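Local structure of aminoglycoside N(3)-acetyltransferase (Enterobacter cloacae, 6NP3) at residues L170-A175 with D253-G258; K182-Y187 with S203-N208. The protein acetylates the 3-amino group of 2-deoxystreptamine aminoglycosides such as gentamicin, using acetyl-CoA as donor, and so probably confers resistance to these antibiotics. All coordinates share one frame; numbering follows the deposited sequence.

Contact 1. Residues L170-A175 with D253-G258. With LLL ((2R,3R,4R,5R)-2-((1S,2S,3R,4S,6R)-4,6-diamino-3-((2R,3R,6S)-3-amino-6-(aminomethyl)-tetrahydro-2H-pyran-2-yloxy)-2-hydr oxycyclohexyloxy)-5-methyl-4-(methylamino)-tetrahydro-2H-pyran-3,5-diol), chain B.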
loop_
_atom_site.group_PDB
_atom_site.type_symbol
_atom_site.label_atom_id
_atom_site.label_comp_id
_atom_site.label_asym_id
_atom_site.label_seq_id
_atom_site.Cartn_x
_atom_site.Cartn_y
_atom_site.Cartn_z
ATOM N N LEU A 170 -6.002 3.897 4.228
ATOM C CA LEU A 170 -7.262 3.891 4.962
ATOM C C LEU A 170 -7.488 2.619 5.766
ATOM O O LEU A 170 -8.338 2.628 6.664
ATOM C CB LEU A 170 -8.436 4.188 4.034
ATOM C CG LEU A 170 -8.660 5.675 3.764
ATOM C CD1 LEU A 170 -9.624 5.877 2.627
ATOM C CD2 LEU A 170 -9.157 6.347 5.033
ATOM N N HIS A 171 -6.767 1.533 5.488
ATOM C CA HIS A 171 -6.803 0.412 6.423
ATOM C C HIS A 171 -6.310 0.792 7.813
ATOM O O HIS A 171 -6.684 0.107 8.780
ATOM C CB HIS A 171 -6.087 -0.814 5.854
ATOM C CG HIS A 171 -6.718 -1.349 4.608
ATOM N ND1 HIS A 171 -8.022 -1.790 4.569
ATOM C CD2 HIS A 171 -6.226 -1.536 3.360
ATOM C CE1 HIS A 171 -8.303 -2.219 3.352
ATOM N NE2 HIS A 171 -7.230 -2.077 2.598
ATOM N N TYR A 172 -5.493 1.837 7.957
ATOM C CA TYR A 172 -5.140 2.294 9.301
ATOM C C TYR A 172 -6.375 2.811 10.027
ATOM O O TYR A 172 -6.567 2.547 11.219
ATOM C CB TYR A 172 -4.051 3.370 9.205
ATOM C CG TYR A 172 -3.613 3.886 10.552
ATOM C CD1 TYR A 172 -4.368 4.810 11.238
ATOM C CD2 TYR A 172 -2.469 3.425 11.161
ATOM C CE1 TYR A 172 -4.011 5.253 12.501
ATOM C CE2 TYR A 172 -2.094 3.890 12.405
ATOM C CZ TYR A 172 -2.872 4.801 13.075
ATOM O OH TYR A 172 -2.493 5.225 14.340
ATOM N N ALA A 173 -7.206 3.580 9.326
ATOM C CA ALA A 173 -8.422 4.078 9.952
ATOM C C ALA A 173 -9.292 2.932 10.441
ATOM O O ALA A 173 -9.907 3.008 11.511
ATOM C CB ALA A 173 -9.205 4.937 8.977
ATOM N N GLU A 174 -9.395 1.879 9.646
ATOM C CA GLU A 174 -10.190 0.728 10.035
ATOM C C GLU A 174 -9.624 0.080 11.287
ATOM O O GLU A 174 -10.376 -0.337 12.174
ATOM C CB GLU A 174 -10.237 -0.268 8.871
ATOM C CG GLU A 174 -10.959 0.211 7.637
ATOM C CD GLU A 174 -11.062 -0.791 6.552
ATOM O OE1 GLU A 174 -12.023 -0.678 5.782
ATOM O OE2 GLU A 174 -10.179 -1.648 6.409
ATOM N N ALA A 175 -8.295 -0.029 11.364
ATOM C CA ALA A 175 -7.646 -0.667 12.496
ATOM C C ALA A 175 -7.921 0.079 13.783
ATOM O O ALA A 175 -8.192 -0.557 14.805
ATOM C CB ALA A 175 -6.152 -0.727 12.252
ATOM N N ASP A 253 -4.789 13.588 6.577
ATOM C CA ASP A 253 -6.128 14.164 6.501
ATOM C C ASP A 253 -7.167 13.127 6.088
ATOM O O ASP A 253 -8.240 13.057 6.696
ATOM C CB ASP A 253 -6.149 15.344 5.542
ATOM C CG ASP A 253 -7.400 16.165 5.685
ATOM O OD1 ASP A 253 -7.640 16.690 6.786
ATOM O OD2 ASP A 253 -8.138 16.275 4.697
ATOM N N ILE A 254 -6.892 12.311 5.069
ATOM C CA ILE A 254 -7.889 11.321 4.649
ATOM C C ILE A 254 -8.075 10.244 5.708
ATOM O O ILE A 254 -9.191 9.764 5.919
ATOM C CB ILE A 254 -7.575 10.730 3.257
ATOM C CG1 ILE A 254 -8.835 10.045 2.679
ATOM C CG2 ILE A 254 -6.373 9.803 3.302
ATOM C CD1 ILE A 254 -8.703 9.561 1.273
ATOM N N VAL A 255 -7.011 9.866 6.412
ATOM C CA VAL A 255 -7.145 8.875 7.475
ATOM C C VAL A 255 -7.939 9.434 8.642
ATOM O O VAL A 255 -8.821 8.753 9.191
ATOM C CB VAL A 255 -5.763 8.321 7.876
ATOM C CG1 VAL A 255 -5.861 7.483 9.142
ATOM C CG2 VAL A 255 -5.212 7.489 6.717
ATOM N N SER A 256 -7.674 10.668 9.058
ATOM C CA SER A 256 -8.501 11.252 10.107
ATOM C C SER A 256 -9.970 11.302 9.679
ATOM O O SER A 256 -10.879 10.944 10.450
ATOM C CB SER A 256 -7.980 12.642 10.443
ATOM O OG SER A 256 -6.703 12.561 11.049
ATOM N N PHE A 257 -10.219 11.727 8.439
ATOM C CA PHE A 257 -11.575 11.754 7.915
ATOM C C PHE A 257 -12.188 10.370 7.984
ATOM O O PHE A 257 -13.363 10.214 8.355
ATOM C CB PHE A 257 -11.542 12.274 6.483
ATOM C CG PHE A 257 -12.875 12.248 5.782
ATOM C CD1 PHE A 257 -13.285 11.125 5.096
ATOM C CD2 PHE A 257 -13.707 13.350 5.794
ATOM C CE1 PHE A 257 -14.496 11.087 4.443
ATOM C CE2 PHE A 257 -14.933 13.297 5.142
ATOM C CZ PHE A 257 -15.296 12.197 4.442
ATOM N N GLY A 258 -11.408 9.339 7.666
ATOM C CA GLY A 258 -11.955 7.993 7.653
ATOM C C GLY A 258 -12.267 7.443 9.031
ATOM O O GLY A 258 -13.280 6.748 9.220
HETATM C C11 LLL B . -9.060 -5.627 -2.988
HETATM O O11 LLL B . -8.224 -4.832 -2.107
HETATM C C21 LLL B . -9.157 -4.877 -4.314
HETATM N N21 LLL B . -7.798 -4.532 -4.718
HETATM C C31 LLL B . -9.867 -3.588 -4.125
HETATM C C41 LLL B . -11.269 -3.884 -3.616
HETATM C C51 LLL B . -11.143 -4.686 -2.325
HETATM O O51 LLL B . -10.391 -5.849 -2.535
HETATM C C61 LLL B . -12.510 -5.107 -1.831
HETATM N N61 LLL B . -12.333 -5.881 -0.603
HETATM C C12 LLL B . -5.376 -6.098 0.732
HETATM N N12 LLL B . -4.677 -6.580 1.915
HETATM C C22 LLL B . -6.203 -4.850 1.042
HETATM C C32 LLL B . -6.828 -4.381 -0.257
HETATM N N32 LLL B . -7.610 -3.168 -0.004
HETATM C C42 LLL B . -7.759 -5.417 -0.888
HETATM C C52 LLL B . -6.997 -6.729 -1.079
HETATM O O52 LLL B . -7.915 -7.720 -1.479
HETATM C C62 LLL B . -6.305 -7.191 0.188
HETATM O O62 LLL B . -5.506 -8.316 -0.129
HETATM C C13 LLL B . -5.675 -9.492 0.664
HETATM C C23 LLL B . -4.319 -10.194 0.687
HETATM O O23 LLL B . -3.357 -9.273 1.158
HETATM C C33 LLL B . -3.902 -10.614 -0.734
HETATM N N33 LLL B . -2.644 -11.391 -0.680
HETATM C C43 LLL B . -5.036 -11.459 -1.349
HETATM O O43 LLL B . -5.058 -12.685 -0.645
HETATM C C53 LLL B . -6.379 -10.731 -1.221
HETATM O O53 LLL B . -6.672 -10.371 0.109
HETATM C C83 LLL B . -4.769 -11.702 -2.839
HETATM C C93 LLL B . -1.629 -10.817 -1.589
#
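Leu170 reaches across to helix 251-265 with both methyl groups, and this apolar packing carries the contact without any hydrogen bond between the two segments. Its CD2 sits 3.5 Å from the backbone O of Ile254 and also lies over the CA atoms of Val255 and Gly258, while CD1 meets CD1 of Ile254 at 4.0 Å, the two side chains crossing at about a right angle. Val255 holds CG1 anti to its own backbone N (chi1 170°), which sets that methyl 3.7 Å from CD1 of Tyr172, oblique to the ring, and close to CB of Ala173. Ala173 points at the partner helix, its CB 3.8 Å from the backbone O of Val255 and also touching the backbone of Gly258. With no side chain at Gly258, Leu170 CD2 and Ala173 CB can settle directly on the backbone there.

The small Ala173 and Gly258 are consistent with the close approach of the axes of 170-175 and 253-258, 8.3 Å at a crossing angle of -33°. The packing joins the C-terminal helix of the antibiotic N-acetyltransferase fold to the short helix that brings His171 to the gentamicin pocket. Helix 222-233 packs against Leu170 and Ile254, and helix 146-151 against Tyr172 and Val255.

The polar chemistry belongs to the side of helix 170-176 turned away from this packing. His171 ND1 donates to Glu174 OE2 at 2.8 Å; the oxygen lies in the imidazole plane but is approached from above the carboxylate plane. At the other edge of the ring, His171 NE2 accepts from amine N32 of gentamicin at 2.8 Å, again close to the ring plane.

Contact 2. Residues K182-Y187 with S203-N208. With LLL ((2R,3R,4R,5R)-2-((1S,2S,3R,4S,6R)-4,6-diamino-3-((2R,3R,6S)-3-amino-6-(aminomethyl)-tetrahydro-2H-pyran-2-yloxy)-2-hydr oxycyclohexyloxy)-5-methyl-4-(methylamino)-tetrahydro-2H-pyran-3,5-diol), chain B.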
loop_
_atom_site.group_PDB
_atom_site.type_symbol
_atom_site.label_atom_id
_atom_site.label_comp_id
_atom_site.label_asym_id
_atom_site.label_seq_id
_atom_site.Cartn_x
_atom_site.Cartn_y
_atom_site.Cartn_z
ATOM N N LYS A 182 -16.054 -5.290 14.499
ATOM C CA LYS A 182 -14.951 -5.334 13.549
ATOM C C LYS A 182 -14.533 -6.768 13.255
ATOM O O LYS A 182 -14.353 -7.591 14.160
ATOM C CB LYS A 182 -13.771 -4.524 14.072
ATOM C CG LYS A 182 -14.100 -3.048 14.197
ATOM C CD LYS A 182 -13.121 -2.310 15.092
ATOM C CE LYS A 182 -11.776 -2.145 14.441
ATOM N NZ LYS A 182 -10.931 -1.192 15.159
ATOM N N ARG A 183 -14.391 -7.066 11.973
ATOM C CA ARG A 183 -13.975 -8.375 11.513
ATOM C C ARG A 183 -12.472 -8.551 11.620
ATOM O O ARG A 183 -11.687 -7.643 11.311
ATOM C CB ARG A 183 -14.375 -8.539 10.048
ATOM C CG ARG A 183 -15.861 -8.611 9.841
ATOM C CD ARG A 183 -16.220 -8.475 8.381
ATOM N NE ARG A 183 -15.586 -9.466 7.519
ATOM C CZ ARG A 183 -16.188 -10.561 7.072
ATOM N NH1 ARG A 183 -17.439 -10.830 7.429
ATOM N NH2 ARG A 183 -15.541 -11.407 6.278
ATOM N N ARG A 184 -12.083 -9.752 12.030
ATOM C CA ARG A 184 -10.703 -10.190 12.080
ATOM C C ARG A 184 -10.535 -11.455 11.248
ATOM O O ARG A 184 -11.496 -12.167 10.936
ATOM C CB ARG A 184 -10.222 -10.383 13.524
ATOM C CG ARG A 184 -10.227 -9.070 14.285
ATOM C CD ARG A 184 -9.761 -9.210 15.695
ATOM N NE ARG A 184 -8.373 -9.640 15.815
ATOM C CZ ARG A 184 -7.327 -8.828 15.694
ATOM N NH1 ARG A 184 -7.504 -7.553 15.377
ATOM N NH2 ARG A 184 -6.098 -9.301 15.826
ATOM N N VAL A 185 -9.296 -11.690 10.841
ATOM C CA VAL A 185 -8.925 -12.866 10.070
ATOM C C VAL A 185 -7.737 -13.518 10.757
ATOM O O VAL A 185 -6.943 -12.855 11.431
ATOM C CB VAL A 185 -8.551 -12.544 8.604
ATOM C CG1 VAL A 185 -9.768 -12.146 7.813
ATOM C CG2 VAL A 185 -7.474 -11.467 8.518
ATOM N N THR A 186 -7.610 -14.826 10.568
ATOM C CA THR A 186 -6.429 -15.563 10.988
ATOM C C THR A 186 -5.762 -16.174 9.761
ATOM O O THR A 186 -6.438 -16.726 8.890
ATOM C CB THR A 186 -6.809 -16.652 12.007
ATOM O OG1 THR A 186 -7.287 -16.041 13.215
ATOM C CG2 THR A 186 -5.623 -17.550 12.324
ATOM N N TYR A 187 -4.448 -16.028 9.655
ATOM C CA TYR A 187 -3.713 -16.617 8.545
ATOM C C TYR A 187 -2.301 -16.904 9.020
ATOM O O TYR A 187 -1.907 -16.510 10.117
ATOM C CB TYR A 187 -3.771 -15.728 7.310
ATOM C CG TYR A 187 -3.323 -14.302 7.509
ATOM C CD1 TYR A 187 -1.986 -13.970 7.466
ATOM C CD2 TYR A 187 -4.240 -13.285 7.701
ATOM C CE1 TYR A 187 -1.570 -12.643 7.625
ATOM C CE2 TYR A 187 -3.841 -11.971 7.844
ATOM C CZ TYR A 187 -2.507 -11.667 7.836
ATOM O OH TYR A 187 -2.085 -10.360 7.969
ATOM N N SER A 203 -3.638 -13.281 13.981
ATOM C CA SER A 203 -4.878 -12.632 13.580
ATOM C C SER A 203 -4.620 -11.152 13.331
ATOM O O SER A 203 -3.653 -10.590 13.832
ATOM C CB SER A 203 -5.971 -12.828 14.636
ATOM O OG SER A 203 -5.669 -12.139 15.821
ATOM N N ASP A 204 -5.486 -10.528 12.541
ATOM C CA ASP A 204 -5.396 -9.096 12.284
ATOM C C ASP A 204 -6.767 -8.650 11.805
ATOM O O ASP A 204 -7.657 -9.467 11.581
ATOM C CB ASP A 204 -4.281 -8.766 11.270
ATOM C CG ASP A 204 -3.619 -7.413 11.521
ATOM O OD1 ASP A 204 -4.270 -6.520 12.145
ATOM O OD2 ASP A 204 -2.463 -7.258 11.065
ATOM N N TRP A 205 -6.934 -7.344 11.662
ATOM C CA TRP A 205 -8.169 -6.845 11.077
ATOM C C TRP A 205 -8.357 -7.367 9.658
ATOM O O TRP A 205 -7.394 -7.484 8.891
ATOM C CB TRP A 205 -8.187 -5.311 11.104
ATOM C CG TRP A 205 -7.896 -4.776 12.477
ATOM C CD1 TRP A 205 -6.791 -4.116 12.872
ATOM C CD2 TRP A 205 -8.710 -4.930 13.641
ATOM N NE1 TRP A 205 -6.868 -3.808 14.202
ATOM C CE2 TRP A 205 -8.044 -4.300 14.697
ATOM C CE3 TRP A 205 -9.936 -5.533 13.891
ATOM C CZ2 TRP A 205 -8.561 -4.266 15.984
ATOM C CZ3 TRP A 205 -10.434 -5.503 15.185
ATOM C CH2 TRP A 205 -9.750 -4.878 16.201
ATOM N N ASP A 206 -9.601 -7.633 9.280
ATOM C CA ASP A 206 -9.893 -8.082 7.923
ATOM C C ASP A 206 -9.663 -6.922 6.960
ATOM O O ASP A 206 -10.375 -5.913 7.014
ATOM C CB ASP A 206 -11.328 -8.591 7.880
ATOM C CG ASP A 206 -11.672 -9.296 6.605
ATOM O OD1 ASP A 206 -10.897 -9.199 5.620
ATOM O OD2 ASP A 206 -12.742 -9.992 6.641
ATOM N N SER A 207 -8.669 -7.058 6.074
ATOM C CA SER A 207 -8.414 -6.014 5.082
ATOM C C SER A 207 -9.319 -6.114 3.863
ATOM O O SER A 207 -9.183 -5.303 2.942
ATOM C CB SER A 207 -6.946 -5.966 4.659
ATOM O OG SER A 207 -6.604 -7.107 3.914
ATOM N N ASN A 208 -10.228 -7.092 3.847
ATOM C CA ASN A 208 -11.234 -7.231 2.803
ATOM C C ASN A 208 -12.639 -6.876 3.289
ATOM O O ASN A 208 -13.634 -7.392 2.774
ATOM C CB ASN A 208 -11.194 -8.630 2.206
ATOM C CG ASN A 208 -10.010 -8.817 1.326
ATOM O OD1 ASN A 208 -9.771 -8.027 0.414
ATOM N ND2 ASN A 208 -9.239 -9.826 1.606
HETATM C C11 LLL B . -9.060 -5.627 -2.988
HETATM O O11 LLL B . -8.224 -4.832 -2.107
HETATM C C21 LLL B . -9.157 -4.877 -4.314
HETATM N N21 LLL B . -7.798 -4.532 -4.718
HETATM C C31 LLL B . -9.867 -3.588 -4.125
HETATM C C41 LLL B . -11.269 -3.884 -3.616
HETATM C C51 LLL B . -11.143 -4.686 -2.325
HETATM O O51 LLL B . -10.391 -5.849 -2.535
HETATM C C61 LLL B . -12.510 -5.107 -1.831
HETATM N N61 LLL B . -12.333 -5.881 -0.603
HETATM C C12 LLL B . -5.376 -6.098 0.732
HETATM N N12 LLL B . -4.677 -6.580 1.915
HETATM C C22 LLL B . -6.203 -4.850 1.042
HETATM C C32 LLL B . -6.828 -4.381 -0.257
HETATM N N32 LLL B . -7.610 -3.168 -0.004
HETATM C C42 LLL B . -7.759 -5.417 -0.888
HETATM C C52 LLL B . -6.997 -6.729 -1.079
HETATM O O52 LLL B . -7.915 -7.720 -1.479
HETATM C C62 LLL B . -6.305 -7.191 0.188
HETATM O O62 LLL B . -5.506 -8.316 -0.129
HETATM C C13 LLL B . -5.675 -9.492 0.664
HETATM C C23 LLL B . -4.319 -10.194 0.687
HETATM O O23 LLL B . -3.357 -9.273 1.158
HETATM C C33 LLL B . -3.902 -10.614 -0.734
HETATM N N33 LLL B . -2.644 -11.391 -0.680
HETATM C C43 LLL B . -5.036 -11.459 -1.349
HETATM O O43 LLL B . -5.058 -12.685 -0.645
HETATM C C53 LLL B . -6.379 -10.731 -1.221
HETATM O O53 LLL B . -6.672 -10.371 0.109
HETATM C C83 LLL B . -4.769 -11.702 -2.839
HETATM C C93 LLL B . -1.629 -10.817 -1.589
HETATM O O HOH W 1 -4.790 -6.724 15.039
HETATM O O HOH W 2 -13.311 -11.943 8.612
HETATM O O HOH W 3 -8.537 -12.152 17.152
HETATM O O HOH W 4 -0.947 -9.234 10.232
#
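Trp205 lies between two cationic side chains of the opposite strand and the turn before it. Arg184 NH1 stands over the centre of one face of the indole, the guanidinium perpendicular to the ring, with Arg184 CZ 4.4 Å from the six-membered ring centroid. Over the opposite face comes Lys182: its chain bends at chi3 (72°), laying CE against the ring as a CH-pi contact and bringing NZ to 4.1 Å from the same centroid in a second cation-pi interaction. That ammonium also donates to the backbone O of Ala177.

The salt bridge is side-on: Arg183 turns NE (3.0 Å) and, at a longer distance, NH2 to a single oxygen, Asp206 OD2, while its NH1 pairs with Asp212. Asp206 OD1 accepts from Asn208 N, closing an Asx turn.

Among the other hydrogen bonds, Arg184 NH2 donates to Ser203 OG at 2.9 Å. Val185 N to Asp204 O and Asp204 N to Val185 O join the backbones, and Asp206 N to Arg183 O (2.9 Å) prolongs the pairing beyond the strands. Water links Arg184 NH1 to Asp204 OD1.

Within the Asx turn, Ser207 OG accepts from gentamicin N12 at 2.8 Å; Asn208 OD1 accepts from hydroxyl O52 at 2.7 Å, and its ND2 donates to O53 almost straight (176°). This is the base of an antiparallel beta hairpin, where the second strand, 196-205, runs on into an aminoglycoside-binding turn.

Contact 1 is buried, helix on helix and apolar, whereas contact 2 is only partly buried and relies on charged side chains, water and strand pairing. They share no secondary-structure element, but helix 170-176 is followed in the chain by strand 184-193, and the hairpin is nested within the loop that contact 1 closes. The two meet directly: Lys182 NZ lies 2.8 Å from Ala175 O, probably hydrogen-bonded, and Ala175 CB packs on Trp205 CD1. Each also supplies part of one gentamicin pocket, completed by residues such as Asp118, Glu68 and Tyr141. Contact 1 offers a ring nitrogen backed by a carboxylate, contact 2 a neutral hydroxyl and amide.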